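PDB 6BG8: Ig domain protein, group 2 domain protein from Shewanella frigidimarina, which serves as an ice-binding adhesin that attaches the bacterium to ice and inhibits ice-crystal growth, the crystallised part being its ice-binding DUF3494 domain. Local coordinates for residues V208-R211 with T212-V216; L220-T224 with D225-L229; M16-S19 with Q20-T24; V135-T139 with G140-L144; I171-I174 with N175-A179. All blocks are in the same frame, centred on the assembly; numbering follows the deposited sequence.

Contact 1: residues V208-R211 with T212-V216. With PO4 (phosphate ion), chain H.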
# COMPACT_ATOMS: atom_id res chain seq x y z
N VAL A 208 -7.05 -5.27 -0.10
CA VAL A 208 -5.97 -5.52 0.85
C VAL A 208 -6.61 -5.83 2.20
O VAL A 208 -7.44 -5.05 2.69
CB VAL A 208 -5.02 -4.31 0.98
CG1 VAL A 208 -3.88 -4.64 1.94
CG2 VAL A 208 -4.49 -3.88 -0.39
N ASN A 209 -6.24 -6.96 2.79
CA ASN A 209 -6.76 -7.35 4.10
C ASN A 209 -5.57 -7.47 5.04
O ASN A 209 -4.77 -8.40 4.91
CB ASN A 209 -7.54 -8.66 4.04
CG ASN A 209 -8.61 -8.67 2.94
OD1 ASN A 209 -8.81 -9.68 2.26
ND2 ASN A 209 -9.31 -7.55 2.78
N VAL A 210 -5.46 -6.54 5.99
CA VAL A 210 -4.39 -6.56 6.99
C VAL A 210 -4.95 -7.20 8.25
O VAL A 210 -5.95 -6.73 8.81
CB VAL A 210 -3.85 -5.15 7.27
CG1 VAL A 210 -2.55 -5.23 8.07
CG2 VAL A 210 -3.67 -4.38 5.96
N ARG A 211 -4.33 -8.29 8.70
CA ARG A 211 -4.91 -9.10 9.76
C ARG A 211 -4.41 -8.62 11.12
O ARG A 211 -3.49 -7.82 11.23
CB ARG A 211 -4.62 -10.58 9.50
CG ARG A 211 -5.40 -11.08 8.27
CD ARG A 211 -4.92 -12.40 7.73
NE ARG A 211 -4.99 -13.50 8.69
CZ ARG A 211 -6.10 -14.18 8.96
NH1 ARG A 211 -7.24 -13.87 8.37
NH2 ARG A 211 -6.06 -15.17 9.84
N THR A 212 -5.08 -9.12 12.17
CA THR A 212 -4.97 -8.63 13.54
C THR A 212 -3.53 -8.29 13.94
O THR A 212 -2.67 -9.16 13.97
CB THR A 212 -5.53 -9.70 14.48
OG1 THR A 212 -6.72 -10.27 13.91
CG2 THR A 212 -5.86 -9.10 15.82
N GLY A 213 -3.29 -7.03 14.28
CA GLY A 213 -2.05 -6.64 14.93
C GLY A 213 -0.84 -6.45 14.03
O GLY A 213 0.22 -6.07 14.54
N ALA A 214 -0.96 -6.68 12.73
CA ALA A 214 0.18 -6.47 11.85
C ALA A 214 0.60 -5.00 11.83
O ALA A 214 -0.22 -4.09 12.02
CB ALA A 214 -0.14 -6.94 10.43
N ASN A 215 1.90 -4.79 11.62
CA ASN A 215 2.51 -3.48 11.49
C ASN A 215 2.90 -3.26 10.04
O ASN A 215 3.65 -4.06 9.47
CB ASN A 215 3.75 -3.38 12.39
CG ASN A 215 4.30 -1.98 12.48
OD1 ASN A 215 4.77 -1.41 11.50
ND2 ASN A 215 4.25 -1.40 13.68
N VAL A 216 2.42 -2.17 9.44
CA VAL A 216 2.72 -1.87 8.04
C VAL A 216 3.53 -0.58 7.97
O VAL A 216 3.16 0.43 8.59
CB VAL A 216 1.44 -1.75 7.19
CG1 VAL A 216 1.75 -1.26 5.79
CG2 VAL A 216 0.71 -3.09 7.13
P PO4 H . -2.19 -15.72 10.23
O1 PO4 H . -1.48 -16.66 9.29
O2 PO4 H . -3.50 -16.33 10.68
O3 PO4 H . -2.54 -14.42 9.51
O4 PO4 H . -1.30 -15.45 11.42
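Arg211 to Ala214 form a type II beta turn, closed by a bond from Ala214 N to Arg211 O at 3.2 Å that is close to straight (N-H...O 169°). Gly213, at the third position of the turn, takes a positive phi of 81°, a conformation that suits glycine. The chain leaves strand 208-210 here and turns toward residues 215-216 on another face of the domain. On the inner side of the bend Val210 carries the apolar contact. Its CG1, anti to the backbone N (chi1 -167°), reaches Ala214 CB at 3.8 Å and Val216 CG2 at 4.0 Å, the two valine side chains meeting at an oblique angle.

Arg211 leads the other way, to a phosphate ion that probably came from the crystallisation liquor. The edge of its guanidinium group donates twice, NE to O3 of the phosphate at 2.7 Å and NH2 to its O2 at 2.9 Å, and this paired grip fixes the rotation of the planar group. The ion is also hydrogen-bonded to Thr194 OG1 and Ala166 N. Thr212 turns its side chain outward, with OG1 hydrogen-bonded to Asp230; it is probably an ice-binding residue, the first of a T-A/G-X-T/N motif that runs through Gly213 and Ala214 to Asn215, as in related proteins. The amide of Asn232 braces the turn by donating to both Arg211 O and Ala214 O. Strand 208-210 lies between strands 190-192 and 226-229 in a parallel sheet, while Val208 and Val210 pack inward on Leu220 of strand 219-222.

Contact 2: residues L220-T224 with D225-L229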
# COMPACT_ATOMS: atom_id res chain seq x y z
N LEU A 220 -1.03 1.25 1.34
CA LEU A 220 -2.00 0.19 1.04
C LEU A 220 -3.02 0.71 0.03
O LEU A 220 -3.85 1.55 0.37
CB LEU A 220 -2.69 -0.28 2.32
CG LEU A 220 -1.72 -0.80 3.39
CD1 LEU A 220 -2.44 -1.07 4.70
CD2 LEU A 220 -0.98 -2.05 2.89
N PHE A 221 -2.98 0.18 -1.20
CA PHE A 221 -3.88 0.58 -2.28
C PHE A 221 -4.72 -0.62 -2.70
O PHE A 221 -4.18 -1.69 -2.99
CB PHE A 221 -3.11 1.09 -3.51
CG PHE A 221 -2.29 2.33 -3.28
CD1 PHE A 221 -2.89 3.58 -3.27
CD2 PHE A 221 -0.91 2.25 -3.12
CE1 PHE A 221 -2.14 4.72 -3.07
CE2 PHE A 221 -0.16 3.40 -2.92
CZ PHE A 221 -0.77 4.63 -2.89
N ALA A 222 -6.04 -0.42 -2.78
CA ALA A 222 -6.94 -1.40 -3.38
C ALA A 222 -7.57 -0.75 -4.60
O ALA A 222 -8.39 0.17 -4.46
CB ALA A 222 -8.00 -1.87 -2.37
N VAL A 223 -7.18 -1.19 -5.80
CA VAL A 223 -7.54 -0.46 -7.01
C VAL A 223 -9.04 -0.53 -7.27
O VAL A 223 -9.66 0.47 -7.67
CB VAL A 223 -6.74 -0.97 -8.21
CG1 VAL A 223 -7.17 -0.22 -9.48
CG2 VAL A 223 -5.24 -0.78 -7.97
N THR A 224 -9.66 -1.70 -7.07
CA THR A 224 -11.07 -1.85 -7.40
C THR A 224 -11.97 -2.20 -6.22
O THR A 224 -13.19 -2.18 -6.39
CB THR A 224 -11.29 -2.92 -8.49
OG1 THR A 224 -10.96 -4.23 -7.98
CG2 THR A 224 -10.44 -2.62 -9.71
N ASP A 225 -11.42 -2.52 -5.05
CA ASP A 225 -12.31 -2.82 -3.93
C ASP A 225 -11.88 -2.08 -2.67
O ASP A 225 -11.99 -0.86 -2.62
CB ASP A 225 -12.39 -4.33 -3.69
CG ASP A 225 -13.55 -4.72 -2.79
OD1 ASP A 225 -14.44 -3.86 -2.55
OD2 ASP A 225 -13.57 -5.87 -2.31
N GLN A 226 -11.36 -2.79 -1.67
CA GLN A 226 -11.33 -2.23 -0.32
C GLN A 226 -10.00 -2.51 0.37
O GLN A 226 -9.30 -3.47 0.07
CB GLN A 226 -12.46 -2.80 0.54
CG GLN A 226 -12.34 -4.30 0.78
CD GLN A 226 -13.46 -4.86 1.63
OE1 GLN A 226 -14.27 -4.10 2.16
NE2 GLN A 226 -13.52 -6.18 1.75
N VAL A 227 -9.68 -1.67 1.35
CA VAL A 227 -8.61 -1.94 2.29
C VAL A 227 -9.25 -2.16 3.65
O VAL A 227 -10.00 -1.31 4.14
CB VAL A 227 -7.60 -0.78 2.37
CG1 VAL A 227 -6.52 -1.11 3.40
CG2 VAL A 227 -6.96 -0.51 1.01
N THR A 228 -8.97 -3.30 4.27
CA THR A 228 -9.49 -3.58 5.61
C THR A 228 -8.34 -3.74 6.59
O THR A 228 -7.33 -4.38 6.27
CB THR A 228 -10.38 -4.84 5.64
OG1 THR A 228 -9.59 -6.02 5.47
CG2 THR A 228 -11.44 -4.75 4.55
N LEU A 229 -8.50 -3.13 7.76
CA LEU A 229 -7.57 -3.22 8.87
C LEU A 229 -8.21 -3.93 10.05
O LEU A 229 -9.41 -3.85 10.28
CB LEU A 229 -7.12 -1.84 9.35
CG LEU A 229 -6.52 -0.86 8.36
CD1 LEU A 229 -5.99 0.33 9.15
CD2 LEU A 229 -5.40 -1.56 7.58
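Asp225 follows Thr224 at the head of the bend, and its carbonyl carbon comes within 3.9 Å of Ala222 CB while its side chain points away from the bend and touches Gln20. Thr224, before it, holds its OG1 to the backbone oxygen of Trp205. The next residue, Gln226, meets the same methyl with its main chain: Gln226 O lies 3.2 Å from Ala222 CB. Its side chain points outward, where NE2 bonds to Glu207.

Residues 223-225 carry the chain from one face to the next of the beta-solenoid typical of the DUF3494 ice-binding fold. Strand 220-222 runs on one parallel sheet and strand 226-229 on another; the axes of these short segments make an angle of 137° and approach to 6.2 Å.

Val227 is turned into the corner between them, against Leu220 and Ala222. With CG1 anti to the backbone N (chi1 178°), its two methyls separate: CG1 reaches Leu220 CB at 4.1 Å, and CG2 sits 3.8 Å from Ala222 CB and equally far from Leu220 O. Beyond Thr228, whose OG1 is bonded to Asn209 ND2, Leu229 brings the apolar line to its end, its CD2 coming up to Leu220 CD1 at 4.2 Å, and it packs further on Met16, Val210 and Thr24.

Contact 3: residues M16-S19 with Q20-T24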
# COMPACT_ATOMS: atom_id res chain seq x y z
N MET A 16 -3.36 5.03 2.76
CA MET A 16 -4.32 4.03 2.32
C MET A 16 -5.29 4.66 1.33
O MET A 16 -5.76 5.78 1.55
CB MET A 16 -5.09 3.43 3.49
CG MET A 16 -4.19 2.85 4.57
SD MET A 16 -5.10 2.02 5.89
CE MET A 16 -6.25 3.25 6.42
N LEU A 17 -5.59 3.92 0.27
CA LEU A 17 -6.47 4.43 -0.77
C LEU A 17 -7.19 3.25 -1.40
O LEU A 17 -6.56 2.27 -1.79
CB LEU A 17 -5.67 5.19 -1.84
CG LEU A 17 -6.41 5.77 -3.04
CD1 LEU A 17 -7.28 6.96 -2.63
CD2 LEU A 17 -5.43 6.20 -4.13
N ALA A 18 -8.52 3.36 -1.52
CA ALA A 18 -9.31 2.26 -2.06
C ALA A 18 -10.42 2.82 -2.94
O ALA A 18 -10.84 3.96 -2.80
CB ALA A 18 -9.90 1.40 -0.94
N SER A 19 -10.87 1.97 -3.87
CA SER A 19 -12.03 2.32 -4.70
C SER A 19 -13.31 2.35 -3.88
O SER A 19 -14.11 3.30 -3.99
CB SER A 19 -12.16 1.31 -5.84
OG SER A 19 -13.41 1.45 -6.50
N GLN A 20 -13.55 1.33 -3.06
CA GLN A 20 -14.89 1.11 -2.49
C GLN A 20 -15.00 1.44 -1.02
O GLN A 20 -15.98 2.07 -0.60
CB GLN A 20 -15.32 -0.35 -2.69
CG GLN A 20 -15.55 -0.75 -4.15
CD GLN A 20 -16.64 0.05 -4.78
OE1 GLN A 20 -17.79 -0.02 -4.37
NE2 GLN A 20 -16.28 0.83 -5.82
N ALA A 21 -14.02 1.05 -0.21
CA ALA A 21 -14.17 1.20 1.24
C ALA A 21 -12.81 1.06 1.91
O ALA A 21 -11.92 0.37 1.41
CB ALA A 21 -15.14 0.16 1.82
N ILE A 22 -12.68 1.72 3.05
CA ILE A 22 -11.58 1.48 3.99
C ILE A 22 -12.22 1.24 5.34
O ILE A 22 -13.04 2.06 5.80
CB ILE A 22 -10.60 2.66 4.05
CG1 ILE A 22 -9.89 2.82 2.70
CG2 ILE A 22 -9.57 2.40 5.16
CD1 ILE A 22 -9.08 4.11 2.59
N THR A 23 -11.90 0.12 5.96
CA THR A 23 -12.52 -0.25 7.23
C THR A 23 -11.46 -0.67 8.23
O THR A 23 -10.36 -1.10 7.87
CB THR A 23 -13.53 -1.39 7.07
OG1 THR A 23 -12.85 -2.63 6.88
CG2 THR A 23 -14.48 -1.13 5.90
N THR A 24 -11.82 -0.55 9.52
CA THR A 24 -10.94 -0.99 10.59
C THR A 24 -11.78 -1.48 11.76
O THR A 24 -12.89 -1.00 12.02
CB THR A 24 -10.00 0.12 11.09
OG1 THR A 24 -9.10 -0.43 12.06
CG2 THR A 24 -10.78 1.25 11.77
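The carboxamide of Gln20 donates close to its own plane: NE2 is bonded to Ser19 OG at 3.0 Å and nearly straight (N-H...O 164°), while OE1, the other end of the same group, is bonded to Gln40 NE2. The two bonds fix how the amide is rotated. Its chain folds back at chi2 (-61°), which brings the amide beside the preceding serine. Ser19 OG is shared, since Asp39 OD2 is also bonded to it; the serine probably gives its proton to that carboxylate and receives one from the glutamine.

These residues form a corner of the DUF3494 beta-solenoid, a fold built of stacked coils, where strand 16-18 ends and strand 21-24 begins on the next face. The segment axes approach to 6.7 Å at an angle of 130°, and the side chains inside the bend are apolar. Ala18 points into it, with CB 3.3 Å from Ala21 O and 3.9 Å from Ile22 CG1. Ala21 N, buried in the bend, has no hydrogen-bonding partner in the model. Strand 16-18 itself is bonded to strand 34-37 on one flank and strand 219-222 on the other. Tyr45 of strand 45-46, the neighbour of strand 21-24 in its sheet, lies against Ile22.

The side chains of Met16 and Ile22 meet obliquely between the two strands. Ile22 CD1 lies over the backbone of Met16, 3.9 Å from Met16 O, and the bend of the methionine at its thioether swings CE to 3.7 Å from Ile22 CG2.

Contact 4: residues V135-T139 with G140-L144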
# COMPACT_ATOMS: atom_id res chain seq x y z
N VAL A 135 1.60 -16.07 -4.26
CA VAL A 135 2.83 -16.05 -3.47
C VAL A 135 2.47 -16.04 -1.99
O VAL A 135 1.58 -15.30 -1.56
CB VAL A 135 3.72 -14.83 -3.79
CG1 VAL A 135 4.91 -14.78 -2.82
CG2 VAL A 135 4.19 -14.88 -5.24
N THR A 136 3.18 -16.84 -1.21
CA THR A 136 3.04 -16.81 0.24
C THR A 136 4.36 -16.41 0.88
O THR A 136 5.44 -16.67 0.33
CB THR A 136 2.56 -18.16 0.79
OG1 THR A 136 3.37 -19.21 0.24
CG2 THR A 136 1.10 -18.39 0.42
N LEU A 137 4.25 -15.75 2.03
CA LEU A 137 5.39 -15.38 2.86
C LEU A 137 5.04 -15.88 4.26
O LEU A 137 4.41 -15.16 5.04
CB LEU A 137 5.62 -13.87 2.82
CG LEU A 137 6.56 -13.21 3.83
CD1 LEU A 137 7.84 -14.02 4.05
CD2 LEU A 137 6.89 -11.80 3.35
N GLN A 138 5.40 -17.13 4.56
CA GLN A 138 4.97 -17.72 5.82
C GLN A 138 5.97 -18.67 6.47
O GLN A 138 5.89 -18.90 7.68
CB GLN A 138 3.63 -18.45 5.63
CG GLN A 138 3.62 -19.54 4.57
CD GLN A 138 2.20 -19.95 4.22
OE1 GLN A 138 1.23 -19.41 4.77
NE2 GLN A 138 2.06 -20.87 3.26
N THR A 139 6.91 -19.23 5.71
CA THR A 139 7.82 -20.17 6.35
C THR A 139 8.84 -19.48 7.24
O THR A 139 9.51 -20.15 8.03
CB THR A 139 8.55 -21.02 5.31
OG1 THR A 139 9.30 -20.16 4.43
CG2 THR A 139 7.56 -21.83 4.50
N GLY A 140 8.97 -18.17 7.12
CA GLY A 140 9.98 -17.44 7.85
C GLY A 140 9.99 -16.00 7.39
O GLY A 140 9.00 -15.50 6.85
N THR A 141 11.13 -15.36 7.59
CA THR A 141 11.29 -13.94 7.31
C THR A 141 11.81 -13.77 5.89
O THR A 141 12.68 -14.52 5.44
CB THR A 141 12.28 -13.33 8.29
OG1 THR A 141 11.72 -13.34 9.61
CG2 THR A 141 12.62 -11.90 7.90
N LEU A 142 11.28 -12.77 5.19
CA LEU A 142 11.87 -12.32 3.94
C LEU A 142 12.81 -11.15 4.26
O LEU A 142 12.37 -10.15 4.82
CB LEU A 142 10.80 -11.89 2.94
CG LEU A 142 11.33 -11.16 1.70
CD1 LEU A 142 12.26 -12.07 0.87
CD2 LEU A 142 10.17 -10.63 0.85
N THR A 143 14.09 -11.30 3.93
CA THR A 143 15.06 -10.23 4.12
C THR A 143 15.33 -9.58 2.76
O THR A 143 15.65 -10.27 1.79
CB THR A 143 16.35 -10.76 4.74
OG1 THR A 143 16.05 -11.35 6.01
CG2 THR A 143 17.36 -9.62 4.92
N LEU A 144 15.17 -8.26 2.70
CA LEU A 144 15.43 -7.52 1.47
C LEU A 144 16.73 -6.74 1.64
O LEU A 144 16.84 -5.92 2.56
CB LEU A 144 14.25 -6.61 1.11
CG LEU A 144 12.96 -7.38 0.81
CD1 LEU A 144 11.76 -6.45 0.57
CD2 LEU A 144 13.12 -8.38 -0.33
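Leu137 and Gly140 carry much of this bend, joined by Leu142 on its inner side. Gly140 is spread out, with phi 173° and psi -156°, and its carbonyl is directed back into the bend, where Gly140 O lies 3.4 Å from Leu137 CD1. A CB at these backbone angles would run into Thr139 O, so the position suits glycine.

Leu137 reaches across the bend with its end. Its CG is anti to the backbone N (chi1 167°), which carries both branches toward the second strand: CD1 stands 3.8 Å and CD2 3.9 Å from Leu142 CB. The two leucines cross at about a right angle, and the fork of Leu137 sits astride Leu142 CB. Beyond the bend Leu137 also packs on Ile171, and Leu142 on Leu124, which places both in the apolar interior.

On the outer side the loop is held by polar groups. Glu118 secures this part: its OE2 accepts from the backbone N of both Gln138 and Thr139, and its OE1 is bonded to Thr136 OG1. Thr139 turns its side chain onto Asn121.

Strand 135-137 is the outermost member of one parallel sheet, and strand 142-144 lies between strands 122-125 and 171-174 in another. A loop of this kind, bending from one sheet to the next over buried leucines, is a corner of the beta-solenoid found in DUF3494 ice-binding domains.

Contact 5: residues I171-I174 with N175-A179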
# COMPACT_ATOMS: atom_id res chain seq x y z
N ILE A 171 8.92 -9.08 7.13
CA ILE A 171 9.86 -8.52 6.17
C ILE A 171 10.90 -7.73 6.96
O ILE A 171 10.54 -6.88 7.78
CB ILE A 171 9.15 -7.64 5.12
CG1 ILE A 171 8.32 -8.52 4.18
CG2 ILE A 171 10.16 -6.81 4.33
CD1 ILE A 171 7.30 -7.75 3.38
N VAL A 172 12.17 -8.05 6.75
CA VAL A 172 13.28 -7.33 7.36
C VAL A 172 14.08 -6.66 6.25
O VAL A 172 14.34 -7.26 5.20
CB VAL A 172 14.17 -8.28 8.19
CG1 VAL A 172 15.45 -7.56 8.64
CG2 VAL A 172 13.41 -8.79 9.38
N LEU A 173 14.48 -5.41 6.49
CA LEU A 173 15.23 -4.63 5.53
C LEU A 173 16.66 -4.46 6.03
O LEU A 173 16.87 -4.11 7.20
CB LEU A 173 14.58 -3.26 5.30
CG LEU A 173 13.07 -3.30 5.03
CD1 LEU A 173 12.58 -1.90 4.66
CD2 LEU A 173 12.76 -4.30 3.92
N ILE A 174 17.63 -4.71 5.15
CA ILE A 174 19.03 -4.53 5.49
C ILE A 174 19.75 -3.79 4.37
O ILE A 174 19.30 -3.76 3.22
CB ILE A 174 19.75 -5.87 5.75
CG1 ILE A 174 19.78 -6.75 4.50
CG2 ILE A 174 19.16 -6.58 6.99
CD1 ILE A 174 20.70 -7.93 4.62
N ASN A 175 20.88 -3.18 4.74
CA ASN A 175 21.88 -2.67 3.79
C ASN A 175 21.28 -1.66 2.81
O ASN A 175 21.50 -1.72 1.60
CB ASN A 175 22.55 -3.82 3.04
CG ASN A 175 23.22 -4.83 3.98
OD1 ASN A 175 23.53 -4.51 5.13
ND2 ASN A 175 23.45 -6.03 3.48
N GLY A 176 20.51 -0.70 3.34
CA GLY A 176 19.98 0.39 2.55
C GLY A 176 18.56 0.20 2.05
O GLY A 176 17.95 1.17 1.60
N ALA A 177 18.04 -1.02 2.11
CA ALA A 177 16.68 -1.25 1.65
C ALA A 177 15.70 -0.42 2.48
O ALA A 177 15.79 -0.39 3.71
CB ALA A 177 16.32 -2.73 1.72
N GLN A 178 14.78 0.26 1.80
CA GLN A 178 13.82 1.13 2.47
C GLN A 178 12.40 0.80 2.01
O GLN A 178 12.18 0.49 0.84
CB GLN A 178 14.10 2.59 2.17
CG GLN A 178 15.47 3.06 2.56
CD GLN A 178 15.62 4.53 2.30
OE1 GLN A 178 15.02 5.35 2.99
NE2 GLN A 178 16.38 4.88 1.26
N ALA A 179 11.45 0.91 2.95
CA ALA A 179 10.05 0.64 2.63
C ALA A 179 9.57 1.47 1.45
O ALA A 179 8.78 0.99 0.63
CB ALA A 179 9.17 0.92 3.85
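Ile174 O accepts the amide hydrogen of Ala177 at 3.2 Å, an almost straight bond (N-H...O 166°). The donor stands well above the carbonyl plane, 56° out of it. This bond closes a type I' beta turn. Asn175 and Gly176 both have positive phi, as that turn demands, and Asn175 ND2 is bonded to Asp145 OD1 on the adjoining strand. The amide lies alongside Ile174: with CG1 set between the backbone N and the carbonyl carbon (chi1 64°), Ile174 CD1 comes to 3.5 Å from Asn175 ND2, both side chains pointing the same way.

Type I' turns often join two antiparallel strands of a hairpin, but here the chain continues through a loop to strand 182-186, part of another parallel face of the beta-solenoid. Leu173 lines the inside of this departure. Its CB meets Ala177 O at 3.5 Å and Ala177 CB at 4.0 Å, and farther out Leu173 CD1 lies 3.5 Å from Ala179 N. The same side chain packs on Leu144, Ile182 and Ser199. A glycerol, probably from the crystallisation liquor, hydrogen-bonds to Ala177 O and weakly to Gly176 N at the surface.

Contacts 2 and 3 are adjacent corners of the solenoid, their centres about 5 Å apart; probable hydrogen bonds link Asp225 O to Gln20 N at 2.7 Å and Leu229 N to Thr23 O at 2.8 Å. Contact 1 joins on the other side of contact 2, about 12 Å between centres, through strands 208-210 and 226-229. It holds the proposed ice-binding Thr212, whose side chain is about 10 Å from that of Leu229. Contacts 4 and 5, centres about 14 Å apart, pair through strands 142-145 and 171-174, with Leu144 N 2.8 Å from Val172 O. The centres of contacts 3 and 4 are about 26 Å apart, on opposite sides of the chain's centre.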